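Local coordinates for cobalamin biosynthesis protein CobN (Mycobacterium tuberculosis, PDB 7C6O) that forms the catalytic subunit of cobaltochelatase, the enzyme that inserts cobalt into the corrin ring during cobalamin biosynthesis, at residues A[179-184]-A[222-227]; A[191-196]-A[213-218]; A[209-214]-A[348-353]; A[294-299]-A[340-345]. All blocks are in the same frame, centred on the assembly; numbering follows the deposited sequence.

From the N terminus, the chain leaves edge strand 176-178 through residues 179-184, and contact 1 closes a loop when these meet strand 221-227. Contact 2, between strand 190-196 and helix 206-217, is nested inside that loop. Contact 3 starts from the same helix and reaches helix 343-361 after a far longer excursion; its segments alternate with those of contact 1, so the two loops cross. Contacts 2 and 3 share Arg213 and Ala214. Contact 4 lies nested within contact 3 and joins helix 293-298 to the end of strand 337-341 and the start of helix 343-361. Contacts 1 to 3 join one side of the mixed sheet to helices on one face; contact 4 lies by edge strand 337-341.

Contact 1. Residues A[179-184]-A[222-227]; sequences LERPDA and PLPLYC
At an edge of the mixed sheet, where strand 176-178 runs antiparallel to strand 221-227, Leu179 and Pro224 make a last backbone pairing before the chain departs as a loop. Leu179 N gives a nearly straight hydrogen bond to Pro224 O (3.1 Å, 165° at the hydrogen). The pyrrolidine ring of Pro224 packs alongside the first residue of the loop: its CG lies 3.7 Å from Leu179 CB and 3.5 Å from Leu179 O. Two residues on, Arg181 reaches back over the prolines. Its CG sits beside the backbone N (chi1 -56°) and the chain bends at chi3 (68°), carrying CD to 4.0 Å from Pro224 CG and NH1 to 3.5 Å from Pro222 CG. The guanidinium meets Pro222 obliquely. One water lies at its edge, in its plane; it accepts from Arg181 NH1 at 3.0 Å and donates to Pro222 O at 3.0 Å. Salt bridges from NE to Glu209 and from NH1 to Glu216 hold the group against helix 206-217. Pro222 and Pro224 have no N-H to give, so these two positions meet the loop through carbonyls and ring carbons: one carbonyl takes a direct bond, the other a water-mediated one, and the charged end of Arg181 is met by acids of the helix.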
loop_
_atom_site.group_PDB
_atom_site.type_symbol
_atom_site.label_atom_id
_atom_site.label_comp_id
_atom_site.label_asym_id
_atom_site.label_seq_id
_atom_site.Cartn_x
_atom_site.Cartn_y
_atom_site.Cartn_z
ATOM N N LEU A 179 -17.265 -31.185 6.362
ATOM C CA LEU A 179 -17.047 -32.079 5.230
ATOM C C LEU A 179 -16.422 -33.358 5.769
ATOM O O LEU A 179 -15.263 -33.358 6.197
ATOM C CB LEU A 179 -16.154 -31.421 4.182
ATOM C CG LEU A 179 -15.859 -32.259 2.936
ATOM C CD1 LEU A 179 -17.136 -32.539 2.155
ATOM C CD2 LEU A 179 -14.827 -31.574 2.054
ATOM N N GLU A 180 -17.188 -34.447 5.766
ATOM C CA GLU A 180 -16.718 -35.679 6.384
ATOM C C GLU A 180 -15.628 -36.321 5.534
ATOM O O GLU A 180 -15.803 -36.536 4.330
ATOM C CB GLU A 180 -17.879 -36.649 6.592
ATOM C CG GLU A 180 -18.926 -36.156 7.588
ATOM C CD GLU A 180 -18.370 -35.964 8.992
ATOM O OE1 GLU A 180 -17.350 -36.603 9.333
ATOM O OE2 GLU A 180 -18.955 -35.171 9.759
ATOM N N ARG A 181 -14.497 -36.611 6.166
ATOM C CA ARG A 181 -13.342 -37.222 5.530
ATOM C C ARG A 181 -12.743 -38.232 6.495
ATOM O O ARG A 181 -12.914 -38.101 7.712
ATOM C CB ARG A 181 -12.276 -36.178 5.160
ATOM C CG ARG A 181 -12.772 -35.043 4.282
ATOM C CD ARG A 181 -11.696 -33.980 4.092
ATOM N NE ARG A 181 -10.567 -34.465 3.302
ATOM C CZ ARG A 181 -9.393 -34.829 3.809
ATOM N NH1 ARG A 181 -9.176 -34.762 5.116
ATOM N NH2 ARG A 181 -8.430 -35.258 3.005
ATOM N N PRO A 182 -12.043 -39.243 5.989
ATOM C CA PRO A 182 -11.355 -40.173 6.888
ATOM C C PRO A 182 -10.257 -39.467 7.664
ATOM O O PRO A 182 -9.615 -38.536 7.172
ATOM C CB PRO A 182 -10.772 -41.229 5.940
ATOM C CG PRO A 182 -11.501 -41.052 4.649
ATOM C CD PRO A 182 -11.856 -39.605 4.575
ATOM N N ASP A 183 -10.052 -39.917 8.898
ATOM C CA ASP A 183 -8.990 -39.382 9.744
ATOM C C ASP A 183 -7.675 -40.037 9.342
ATOM O O ASP A 183 -7.491 -41.244 9.529
ATOM C CB ASP A 183 -9.305 -39.630 11.216
ATOM C CG ASP A 183 -8.405 -38.840 12.151
ATOM O OD1 ASP A 183 -7.272 -38.496 11.758
ATOM O OD2 ASP A 183 -8.839 -38.562 13.288
ATOM N N ALA A 184 -6.757 -39.242 8.791
ATOM C CA ALA A 184 -5.450 -39.748 8.395
ATOM C C ALA A 184 -4.525 -39.985 9.579
ATOM O O ALA A 184 -3.451 -40.569 9.397
ATOM C CB ALA A 184 -4.786 -38.784 7.409
ATOM N N PRO A 222 -6.754 -31.425 9.000
ATOM C CA PRO A 222 -7.702 -30.503 8.362
ATOM C C PRO A 222 -9.095 -30.606 8.963
ATOM O O PRO A 222 -9.589 -31.694 9.271
ATOM C CB PRO A 222 -7.697 -30.953 6.896
ATOM C CG PRO A 222 -7.334 -32.398 6.956
ATOM C CD PRO A 222 -6.406 -32.561 8.128
ATOM N N LEU A 223 -9.731 -29.447 9.128
ATOM C CA LEU A 223 -11.093 -29.347 9.650
ATOM C C LEU A 223 -11.912 -28.533 8.656
ATOM O O LEU A 223 -12.097 -27.320 8.829
ATOM C CB LEU A 223 -11.104 -28.717 11.047
ATOM C CG LEU A 223 -12.457 -28.456 11.715
ATOM C CD1 LEU A 223 -13.276 -29.733 11.828
ATOM C CD2 LEU A 223 -12.262 -27.818 13.081
ATOM N N PRO A 224 -12.399 -29.165 7.587
ATOM C CA PRO A 224 -13.181 -28.429 6.582
ATOM C C PRO A 224 -14.594 -28.155 7.078
ATOM O O PRO A 224 -15.321 -29.073 7.467
ATOM C CB PRO A 224 -13.186 -29.373 5.374
ATOM C CG PRO A 224 -13.021 -30.732 5.970
ATOM C CD PRO A 224 -12.151 -30.561 7.185
ATOM N N LEU A 225 -14.980 -26.882 7.061
ATOM C CA LEU A 225 -16.285 -26.447 7.539
ATOM C C LEU A 225 -16.926 -25.545 6.497
ATOM O O LEU A 225 -16.284 -24.612 6.004
ATOM C CB LEU A 225 -16.163 -25.702 8.876
ATOM C CG LEU A 225 -15.582 -26.487 10.053
ATOM C CD1 LEU A 225 -15.274 -25.560 11.221
ATOM C CD2 LEU A 225 -16.545 -27.582 10.480
ATOM N N TYR A 226 -18.183 -25.820 6.160
ATOM C CA TYR A 226 -18.944 -24.946 5.280
ATOM C C TYR A 226 -19.897 -24.088 6.102
ATOM O O TYR A 226 -20.325 -24.473 7.192
ATOM C CB TYR A 226 -19.722 -25.743 4.227
ATOM C CG TYR A 226 -20.788 -26.663 4.781
ATOM C CD1 TYR A 226 -20.503 -27.990 5.074
ATOM C CD2 TYR A 226 -22.084 -26.208 4.999
ATOM C CE1 TYR A 226 -21.477 -28.836 5.574
ATOM C CE2 TYR A 226 -23.064 -27.047 5.504
ATOM C CZ TYR A 226 -22.753 -28.359 5.788
ATOM O OH TYR A 226 -23.722 -29.199 6.288
ATOM N N CYS A 227 -20.220 -22.912 5.568
ATOM C CA CYS A 227 -21.125 -21.995 6.246
ATOM C C CYS A 227 -21.620 -20.968 5.244
ATOM O O CYS A 227 -21.031 -20.777 4.176
ATOM C CB CYS A 227 -20.445 -21.299 7.430
ATOM S SG CYS A 227 -19.165 -20.121 6.955
HETATM O O HOH W 1 -10.689 -33.778 7.483
#

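Contact 2. Residues A[191-196]-A[213-218]; sequences IAVLYY and RAIEDA
Ile191, near the start of strand 190-196, receives Ile215 of helix 206-217 on its beta carbon and its short branch. Ile191 CG2, anti to the backbone N, lies 3.7 Å from Ile215 CD1, while Ile191 CB is 4.0 Å from Ile215 CG2, so both ends of the helix residue rest on it. The longer Ile191 branch touches Ile215 CG2 with CG1 (4.1 Å), and beyond that carbon it leads away; the two side chains run at a slant to each other. One residue on, Ala192 points to the other side of the strand and meets Met247. Val193 returns to the helix side, and its CG2 reaches Ile215 CD1 at 3.6 Å, with the two side chains lying antiparallel, one alongside the other. Val193 CG1 is turned instead to Leu211, a turn earlier in the same helix. Ile215 CD1, carried outward by an extended chi2 (167°), thus touches both Ile191 CG2 and Val193 CG2. All three residues are buried, and the interaction is purely apolar. Strand 190-196, helix 206-217 and strand 221-227 form a beta-alpha-beta crossover between parallel neighbours in the sheet. Ile215 also rests on Pro222 of strand 221-227; Ile191 in turn packs against Val248 of strand 246-249 and against Ala353 and Ala357 of helix 343-361.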
loop_
_atom_site.group_PDB
_atom_site.type_symbol
_atom_site.label_atom_id
_atom_site.label_comp_id
_atom_site.label_asym_id
_atom_site.label_seq_id
_atom_site.Cartn_x
_atom_site.Cartn_y
_atom_site.Cartn_z
ATOM N N ILE A 191 -6.060 -27.364 11.312
ATOM C CA ILE A 191 -6.227 -26.256 10.379
ATOM C C ILE A 191 -7.656 -26.300 9.858
ATOM O O ILE A 191 -8.022 -27.205 9.099
ATOM C CB ILE A 191 -5.216 -26.322 9.226
ATOM C CG1 ILE A 191 -3.790 -26.440 9.767
ATOM C CG2 ILE A 191 -5.361 -25.107 8.319
ATOM C CD1 ILE A 191 -3.378 -25.308 10.685
ATOM N N ALA A 192 -8.468 -25.328 10.260
ATOM C CA ALA A 192 -9.819 -25.236 9.731
ATOM C C ALA A 192 -9.790 -24.684 8.311
ATOM O O ALA A 192 -8.966 -23.829 7.979
ATOM C CB ALA A 192 -10.684 -24.348 10.625
ATOM N N VAL A 193 -10.682 -25.195 7.465
ATOM C CA VAL A 193 -10.867 -24.696 6.104
ATOM C C VAL A 193 -12.324 -24.273 5.964
ATOM O O VAL A 193 -13.228 -25.119 5.984
ATOM C CB VAL A 193 -10.490 -25.741 5.045
ATOM C CG1 VAL A 193 -10.669 -25.166 3.643
ATOM C CG2 VAL A 193 -9.057 -26.203 5.253
ATOM N N LEU A 194 -12.555 -22.970 5.816
ATOM C CA LEU A 194 -13.901 -22.406 5.770
ATOM C C LEU A 194 -14.287 -22.123 4.323
ATOM O O LEU A 194 -13.608 -21.351 3.635
ATOM C CB LEU A 194 -13.987 -21.127 6.602
ATOM C CG LEU A 194 -14.319 -21.242 8.094
ATOM C CD1 LEU A 194 -15.765 -21.676 8.298
ATOM C CD2 LEU A 194 -13.363 -22.193 8.804
ATOM N N TYR A 195 -15.377 -22.738 3.866
ATOM C CA TYR A 195 -15.861 -22.532 2.509
ATOM C C TYR A 195 -17.371 -22.331 2.529
ATOM O O TYR A 195 -18.034 -22.509 3.553
ATOM C CB TYR A 195 -15.467 -23.696 1.585
ATOM C CG TYR A 195 -16.081 -25.037 1.926
ATOM C CD1 TYR A 195 -15.604 -25.793 2.989
ATOM C CD2 TYR A 195 -17.119 -25.562 1.162
ATOM C CE1 TYR A 195 -16.154 -27.025 3.296
ATOM C CE2 TYR A 195 -17.676 -26.793 1.460
ATOM C CZ TYR A 195 -17.190 -27.523 2.527
ATOM O OH TYR A 195 -17.739 -28.750 2.831
ATOM N N TYR A 196 -17.913 -21.948 1.376
ATOM C CA TYR A 196 -19.307 -21.539 1.294
ATOM C C TYR A 196 -20.249 -22.735 1.250
ATOM O O TYR A 196 -19.971 -23.750 0.603
ATOM C CB TYR A 196 -19.526 -20.651 0.070
ATOM C CG TYR A 196 -19.273 -19.188 0.353
ATOM C CD1 TYR A 196 -19.866 -18.564 1.444
ATOM C CD2 TYR A 196 -18.430 -18.437 -0.456
ATOM C CE1 TYR A 196 -19.637 -17.227 1.715
ATOM C CE2 TYR A 196 -18.192 -17.100 -0.191
ATOM C CZ TYR A 196 -18.799 -16.501 0.895
ATOM O OH TYR A 196 -18.568 -15.171 1.166
ATOM N N ARG A 213 -5.950 -32.343 1.692
ATOM C CA ARG A 213 -4.853 -33.280 1.465
ATOM C C ARG A 213 -3.498 -32.592 1.594
ATOM O O ARG A 213 -2.542 -33.184 2.108
ATOM C CB ARG A 213 -4.999 -33.936 0.092
ATOM C CG ARG A 213 -6.195 -34.869 -0.010
ATOM C CD ARG A 213 -6.264 -35.555 -1.359
ATOM N NE ARG A 213 -7.452 -36.397 -1.466
ATOM C CZ ARG A 213 -7.755 -37.132 -2.532
ATOM N NH1 ARG A 213 -6.956 -37.133 -3.590
ATOM N NH2 ARG A 213 -8.860 -37.866 -2.538
ATOM N N ALA A 214 -3.397 -31.338 1.144
ATOM C CA ALA A 214 -2.150 -30.598 1.307
ATOM C C ALA A 214 -1.852 -30.339 2.778
ATOM O O ALA A 214 -0.689 -30.367 3.197
ATOM C CB ALA A 214 -2.212 -29.283 0.529
ATOM N N ILE A 215 -2.892 -30.076 3.575
ATOM C CA ILE A 215 -2.711 -29.894 5.015
ATOM C C ILE A 215 -2.189 -31.176 5.649
ATOM O O ILE A 215 -1.281 -31.147 6.491
ATOM C CB ILE A 215 -4.032 -29.436 5.659
ATOM C CG1 ILE A 215 -4.366 -28.008 5.222
ATOM C CG2 ILE A 215 -3.964 -29.550 7.177
ATOM C CD1 ILE A 215 -5.781 -27.590 5.555
ATOM N N GLU A 216 -2.749 -32.321 5.250
ATOM C CA GLU A 216 -2.253 -33.601 5.744
ATOM C C GLU A 216 -0.811 -33.839 5.309
ATOM O O GLU A 216 0.005 -34.331 6.097
ATOM C CB GLU A 216 -3.168 -34.732 5.266
ATOM C CG GLU A 216 -4.485 -34.800 6.038
ATOM C CD GLU A 216 -5.600 -35.500 5.280
ATOM O OE1 GLU A 216 -5.485 -35.668 4.047
ATOM O OE2 GLU A 216 -6.601 -35.876 5.927
ATOM N N ASP A 217 -0.473 -33.482 4.065
ATOM C CA ASP A 217 0.907 -33.614 3.606
ATOM C C ASP A 217 1.860 -32.783 4.453
ATOM O O ASP A 217 3.011 -33.184 4.666
ATOM C CB ASP A 217 1.024 -33.205 2.138
ATOM C CG ASP A 217 0.313 -34.161 1.205
ATOM O OD1 ASP A 217 -0.062 -35.262 1.655
ATOM O OD2 ASP A 217 0.123 -33.808 0.021
ATOM N N ALA A 218 1.406 -31.629 4.936
ATOM C CA ALA A 218 2.199 -30.789 5.824
ATOM C C ALA A 218 2.158 -31.256 7.274
ATOM O O ALA A 218 2.732 -30.589 8.141
ATOM C CB ALA A 218 1.722 -29.335 5.735
#

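Contact 3. Residues A[209-214]-A[348-353]; sequences EALCRA and RVAGLA
Leu211 carries one side of this helix-helix contact, with Val349 and Ala350 as its partners. Its CB leaves helix 206-217 to the side of the neighbouring helix, and CG, placed anti to the backbone N (chi1 -175°), brings the branched end closer. There the methyls divide: CD1 turns to helix 343-361, standing 4.1 Å from Val349 CG1 and 4.3 Å from Ala350 CB, whereas CD2 points to the sheet below. The Leu211 and Val349 side chains cross at about a right angle. One turn on, the helices approach through alanines. Ala214 CB lies 3.7 Å from Ala350 CB, and Ala350 CB also rests 3.5 Å from the carbonyl carbon of Ala214, so a single methyl packs directly on the other backbone. The axes of the short segments pass 8.9 Å apart, with their N-to-C directions at 50°. On the outer side of helix 206-217, Arg213 NE makes a salt bridge with Glu209 OE2 (2.8 Å), one turn earlier, using the anti lone pair of that oxygen. The two helices lie side by side on one face of the mixed sheet. Beneath them, Leu211 and Val349 both touch Val248 of strand 246-249, Leu211 reaches Phe326 of strand 321-331 and Val349 rests on Thr323 and Val324, while Cys212 faces the prolines of strand 221-227.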
loop_
_atom_site.group_PDB
_atom_site.type_symbol
_atom_site.label_atom_id
_atom_site.label_comp_id
_atom_site.label_asym_id
_atom_site.label_seq_id
_atom_site.Cartn_x
_atom_site.Cartn_y
_atom_site.Cartn_z
ATOM N N GLU A 209 -11.205 -30.513 -0.816
ATOM C CA GLU A 209 -10.515 -31.779 -0.593
ATOM C C GLU A 209 -9.026 -31.655 -0.888
ATOM O O GLU A 209 -8.188 -32.182 -0.143
ATOM C CB GLU A 209 -11.140 -32.874 -1.461
ATOM C CG GLU A 209 -10.394 -34.197 -1.425
ATOM C CD GLU A 209 -10.481 -34.874 -0.072
ATOM O OE1 GLU A 209 -11.460 -34.608 0.658
ATOM O OE2 GLU A 209 -9.571 -35.664 0.262
ATOM N N ALA A 210 -8.678 -30.956 -1.970
ATOM C CA ALA A 210 -7.273 -30.811 -2.332
ATOM C C ALA A 210 -6.504 -30.047 -1.264
ATOM O O ALA A 210 -5.373 -30.413 -0.923
ATOM C CB ALA A 210 -7.149 -30.115 -3.685
ATOM N N LEU A 211 -7.100 -28.981 -0.725
ATOM C CA LEU A 211 -6.435 -28.236 0.339
ATOM C C LEU A 211 -6.311 -29.079 1.600
ATOM O O LEU A 211 -5.290 -29.016 2.297
ATOM C CB LEU A 211 -7.187 -26.937 0.629
ATOM C CG LEU A 211 -6.507 -26.007 1.639
ATOM C CD1 LEU A 211 -5.054 -25.761 1.242
ATOM C CD2 LEU A 211 -7.259 -24.690 1.765
ATOM N N CYS A 212 -7.334 -29.884 1.905
ATOM C CA CYS A 212 -7.252 -30.782 3.054
ATOM C C CYS A 212 -6.113 -31.782 2.895
ATOM O O CYS A 212 -5.380 -32.055 3.852
ATOM C CB CYS A 212 -8.581 -31.512 3.254
ATOM S SG CYS A 212 -9.921 -30.486 3.896
ATOM N N ARG A 213 -5.950 -32.343 1.692
ATOM C CA ARG A 213 -4.853 -33.280 1.465
ATOM C C ARG A 213 -3.498 -32.592 1.594
ATOM O O ARG A 213 -2.542 -33.184 2.108
ATOM C CB ARG A 213 -4.999 -33.936 0.092
ATOM C CG ARG A 213 -6.195 -34.869 -0.010
ATOM C CD ARG A 213 -6.264 -35.555 -1.359
ATOM N NE ARG A 213 -7.452 -36.397 -1.466
ATOM C CZ ARG A 213 -7.755 -37.132 -2.532
ATOM N NH1 ARG A 213 -6.956 -37.133 -3.590
ATOM N NH2 ARG A 213 -8.860 -37.866 -2.538
ATOM N N ALA A 214 -3.397 -31.338 1.144
ATOM C CA ALA A 214 -2.150 -30.598 1.307
ATOM C C ALA A 214 -1.852 -30.339 2.778
ATOM O O ALA A 214 -0.689 -30.367 3.197
ATOM C CB ALA A 214 -2.212 -29.283 0.529
ATOM N N ARG A 348 1.453 -24.497 -0.718
ATOM C CA ARG A 348 1.890 -23.213 -0.176
ATOM C C ARG A 348 0.896 -22.687 0.851
ATOM O O ARG A 348 1.290 -22.221 1.926
ATOM C CB ARG A 348 2.087 -22.202 -1.306
ATOM C CG ARG A 348 2.380 -20.785 -0.826
ATOM C CD ARG A 348 3.784 -20.650 -0.237
ATOM N NE ARG A 348 4.825 -20.774 -1.255
ATOM C CZ ARG A 348 5.702 -21.771 -1.321
ATOM N NH1 ARG A 348 5.682 -22.741 -0.416
ATOM N NH2 ARG A 348 6.608 -21.796 -2.290
ATOM N N VAL A 349 -0.402 -22.750 0.540
ATOM C CA VAL A 349 -1.415 -22.307 1.497
ATOM C C VAL A 349 -1.390 -23.190 2.738
ATOM O O VAL A 349 -1.401 -22.698 3.873
ATOM C CB VAL A 349 -2.810 -22.297 0.846
ATOM C CG1 VAL A 349 -3.866 -21.926 1.880
ATOM C CG2 VAL A 349 -2.847 -21.328 -0.325
ATOM N N ALA A 350 -1.356 -24.511 2.538
ATOM C CA ALA A 350 -1.305 -25.432 3.670
ATOM C C ALA A 350 -0.035 -25.232 4.487
ATOM O O ALA A 350 -0.079 -25.228 5.723
ATOM C CB ALA A 350 -1.398 -26.876 3.178
ATOM N N GLY A 351 1.105 -25.064 3.813
ATOM C CA GLY A 351 2.351 -24.851 4.531
ATOM C C GLY A 351 2.331 -23.576 5.351
ATOM O O GLY A 351 2.721 -23.571 6.521
ATOM N N LEU A 352 1.862 -22.480 4.750
ATOM C CA LEU A 352 1.746 -21.224 5.486
ATOM C C LEU A 352 0.849 -21.377 6.708
ATOM O O LEU A 352 1.173 -20.876 7.790
ATOM C CB LEU A 352 1.213 -20.124 4.571
ATOM C CG LEU A 352 2.185 -19.564 3.532
ATOM C CD1 LEU A 352 1.438 -18.718 2.510
ATOM C CD2 LEU A 352 3.264 -18.743 4.218
ATOM N N ALA A 353 -0.286 -22.065 6.553
ATOM C CA ALA A 353 -1.203 -22.229 7.676
ATOM C C ALA A 353 -0.565 -23.039 8.798
ATOM O O ALA A 353 -0.681 -22.680 9.976
ATOM C CB ALA A 353 -2.498 -22.890 7.206
#

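Contact 4. Residues A[294-299]-A[340-345]; sequences DQWCAN and VADPER
Trp296 of helix 293-298 packs against the N-terminal turn of helix 343-361, touching Arg345 and the N-cap residue Asp342, which follows edge strand 337-341. The apolar contact is made by the far corner of the indole: Trp296 CH2 lies 4.0 Å from Arg345 CG and 4.0 Å from Arg345 CD. These methylenes approach the ring obliquely, the side chains cross at about a right angle, and the ring and guanidinium planes are 30° apart. With CG anti to the backbone N, the indole extends toward this turn; its NE1 is bonded to Gly570 O, Lys567 makes a cation-pi contact with it, and Phe328 meets it from the sheet. Apart from these, ring carbon and carboxylate approach only loosely, Trp296 CZ3 standing 4.3 Å from Asp342 OD2. The capping interaction comes from Asp342, whose OD1 accepts from Arg345 N (3.1 Å, 166°) from above the carboxylate plane. The other oxygen, OD2, forms a salt bridge with Arg293, at the start of the tryptophan's own helix, so one carboxylate caps helix 343-361 and also binds helix 293-298. The remaining polar contacts hold Arg345. Bent at chi2 and chi3, its chain turns the guanidinium to Glu344, which it grips side-on, while NH1 forms a salt bridge with Asp578 and a hydrogen bond to Met571 O. Arg345 NE meets Glu344 OE1 at 2.8 Å, and Glu344 OE2 lies in the guanidinium plane of Arg345 and takes an almost linear bond (177°, 2.9 Å) from NH2 on its syn lone pair.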
loop_
_atom_site.group_PDB
_atom_site.type_symbol
_atom_site.label_atom_id
_atom_site.label_comp_id
_atom_site.label_asym_id
_atom_site.label_seq_id
_atom_site.Cartn_x
_atom_site.Cartn_y
_atom_site.Cartn_z
ATOM N N ASP A 294 -5.540 -20.594 -16.584
ATOM C CA ASP A 294 -4.671 -20.281 -17.714
ATOM C C ASP A 294 -4.422 -18.780 -17.819
ATOM O O ASP A 294 -3.312 -18.354 -18.163
ATOM C CB ASP A 294 -5.262 -20.834 -19.014
ATOM C CG ASP A 294 -6.518 -20.103 -19.456
ATOM O OD1 ASP A 294 -7.266 -19.603 -18.591
ATOM O OD2 ASP A 294 -6.757 -20.033 -20.680
ATOM N N GLN A 295 -5.434 -17.962 -17.515
ATOM C CA GLN A 295 -5.232 -16.515 -17.525
ATOM C C GLN A 295 -4.341 -16.071 -16.374
ATOM O O GLN A 295 -3.588 -15.098 -16.510
ATOM C CB GLN A 295 -6.574 -15.786 -17.461
ATOM C CG GLN A 295 -7.450 -15.977 -18.688
ATOM C CD GLN A 295 -8.767 -15.230 -18.582
ATOM O OE1 GLN A 295 -8.948 -14.388 -17.702
ATOM N NE2 GLN A 295 -9.696 -15.539 -19.480
ATOM N N TRP A 296 -4.418 -16.762 -15.236
ATOM C CA TRP A 296 -3.538 -16.455 -14.113
ATOM C C TRP A 296 -2.086 -16.771 -14.449
ATOM O O TRP A 296 -1.185 -15.982 -14.140
ATOM C CB TRP A 296 -3.997 -17.232 -12.879
ATOM C CG TRP A 296 -3.118 -17.098 -11.667
ATOM C CD1 TRP A 296 -3.013 -16.013 -10.841
ATOM C CD2 TRP A 296 -2.251 -18.102 -11.124
ATOM N NE1 TRP A 296 -2.122 -16.279 -9.824
ATOM C CE2 TRP A 296 -1.643 -17.554 -9.976
ATOM C CE3 TRP A 296 -1.927 -19.410 -11.501
ATOM C CZ2 TRP A 296 -0.733 -18.270 -9.200
ATOM C CZ3 TRP A 296 -1.018 -20.118 -10.731
ATOM C CH2 TRP A 296 -0.432 -19.546 -9.594
ATOM N N CYS A 297 -1.838 -17.916 -15.088
ATOM C CA CYS A 297 -0.474 -18.273 -15.464
ATOM C C CYS A 297 0.081 -17.350 -16.539
ATOM O O CYS A 297 1.290 -17.090 -16.566
ATOM C CB CYS A 297 -0.422 -19.720 -15.953
ATOM S SG CYS A 297 -0.660 -20.953 -14.665
ATOM N N ALA A 298 -0.779 -16.839 -17.421
ATOM C CA ALA A 298 -0.308 -16.124 -18.602
ATOM C C ALA A 298 0.169 -14.710 -18.290
ATOM O O ALA A 298 1.105 -14.226 -18.935
ATOM C CB ALA A 298 -1.415 -16.073 -19.656
ATOM N N ASN A 299 -0.448 -14.036 -17.325
ATOM C CA ASN A 299 -0.210 -12.619 -17.090
ATOM C C ASN A 299 0.507 -12.390 -15.766
ATOM O O ASN A 299 0.545 -13.260 -14.892
ATOM C CB ASN A 299 -1.532 -11.840 -17.092
ATOM C CG ASN A 299 -2.403 -12.176 -18.283
ATOM O OD1 ASN A 299 -3.591 -12.464 -18.135
ATOM N ND2 ASN A 299 -1.815 -12.152 -19.472
ATOM N N VAL A 340 -11.351 -25.588 -9.538
ATOM C CA VAL A 340 -10.352 -26.633 -9.719
ATOM C C VAL A 340 -9.079 -26.200 -9.006
ATOM O O VAL A 340 -8.593 -25.081 -9.212
ATOM C CB VAL A 340 -10.096 -26.903 -11.210
ATOM C CG1 VAL A 340 -9.088 -28.016 -11.384
ATOM C CG2 VAL A 340 -11.402 -27.243 -11.914
ATOM N N ALA A 341 -8.534 -27.086 -8.177
ATOM C CA ALA A 341 -7.426 -26.728 -7.307
ATOM C C ALA A 341 -6.076 -26.985 -7.965
ATOM O O ALA A 341 -5.914 -27.906 -8.772
ATOM C CB ALA A 341 -7.508 -27.499 -5.989
ATOM N N ASP A 342 -5.102 -26.148 -7.598
ATOM C CA ASP A 342 -3.709 -26.293 -7.992
ATOM C C ASP A 342 -2.971 -26.958 -6.841
ATOM O O ASP A 342 -2.777 -26.318 -5.795
ATOM C CB ASP A 342 -3.103 -24.920 -8.303
ATOM C CG ASP A 342 -1.653 -24.988 -8.779
ATOM O OD1 ASP A 342 -0.849 -25.760 -8.219
ATOM O OD2 ASP A 342 -1.314 -24.237 -9.719
ATOM N N PRO A 343 -2.546 -28.219 -6.973
ATOM C CA PRO A 343 -1.950 -28.913 -5.816
ATOM C C PRO A 343 -0.697 -28.240 -5.280
ATOM O O PRO A 343 -0.472 -28.239 -4.063
ATOM C CB PRO A 343 -1.648 -30.313 -6.370
ATOM C CG PRO A 343 -2.559 -30.467 -7.548
ATOM C CD PRO A 343 -2.676 -29.100 -8.146
ATOM N N GLU A 344 0.130 -27.669 -6.156
ATOM C CA GLU A 344 1.334 -26.992 -5.686
ATOM C C GLU A 344 0.984 -25.755 -4.868
ATOM O O GLU A 344 1.573 -25.520 -3.806
ATOM C CB GLU A 344 2.230 -26.634 -6.874
ATOM C CG GLU A 344 3.602 -26.098 -6.487
ATOM C CD GLU A 344 3.582 -24.616 -6.158
ATOM O OE1 GLU A 344 2.732 -23.891 -6.720
ATOM O OE2 GLU A 344 4.411 -24.179 -5.331
ATOM N N ARG A 345 0.024 -24.953 -5.339
ATOM C CA ARG A 345 -0.409 -23.797 -4.561
ATOM C C ARG A 345 -1.153 -24.216 -3.299
ATOM O O ARG A 345 -1.106 -23.502 -2.291
ATOM C CB ARG A 345 -1.279 -22.878 -5.416
ATOM C CG ARG A 345 -0.534 -22.143 -6.532
ATOM C CD ARG A 345 0.388 -21.047 -5.987
ATOM N NE ARG A 345 1.701 -21.560 -5.598
ATOM C CZ ARG A 345 2.640 -20.835 -4.998
ATOM N NH1 ARG A 345 2.415 -19.560 -4.708
ATOM N NH2 ARG A 345 3.806 -21.385 -4.682
#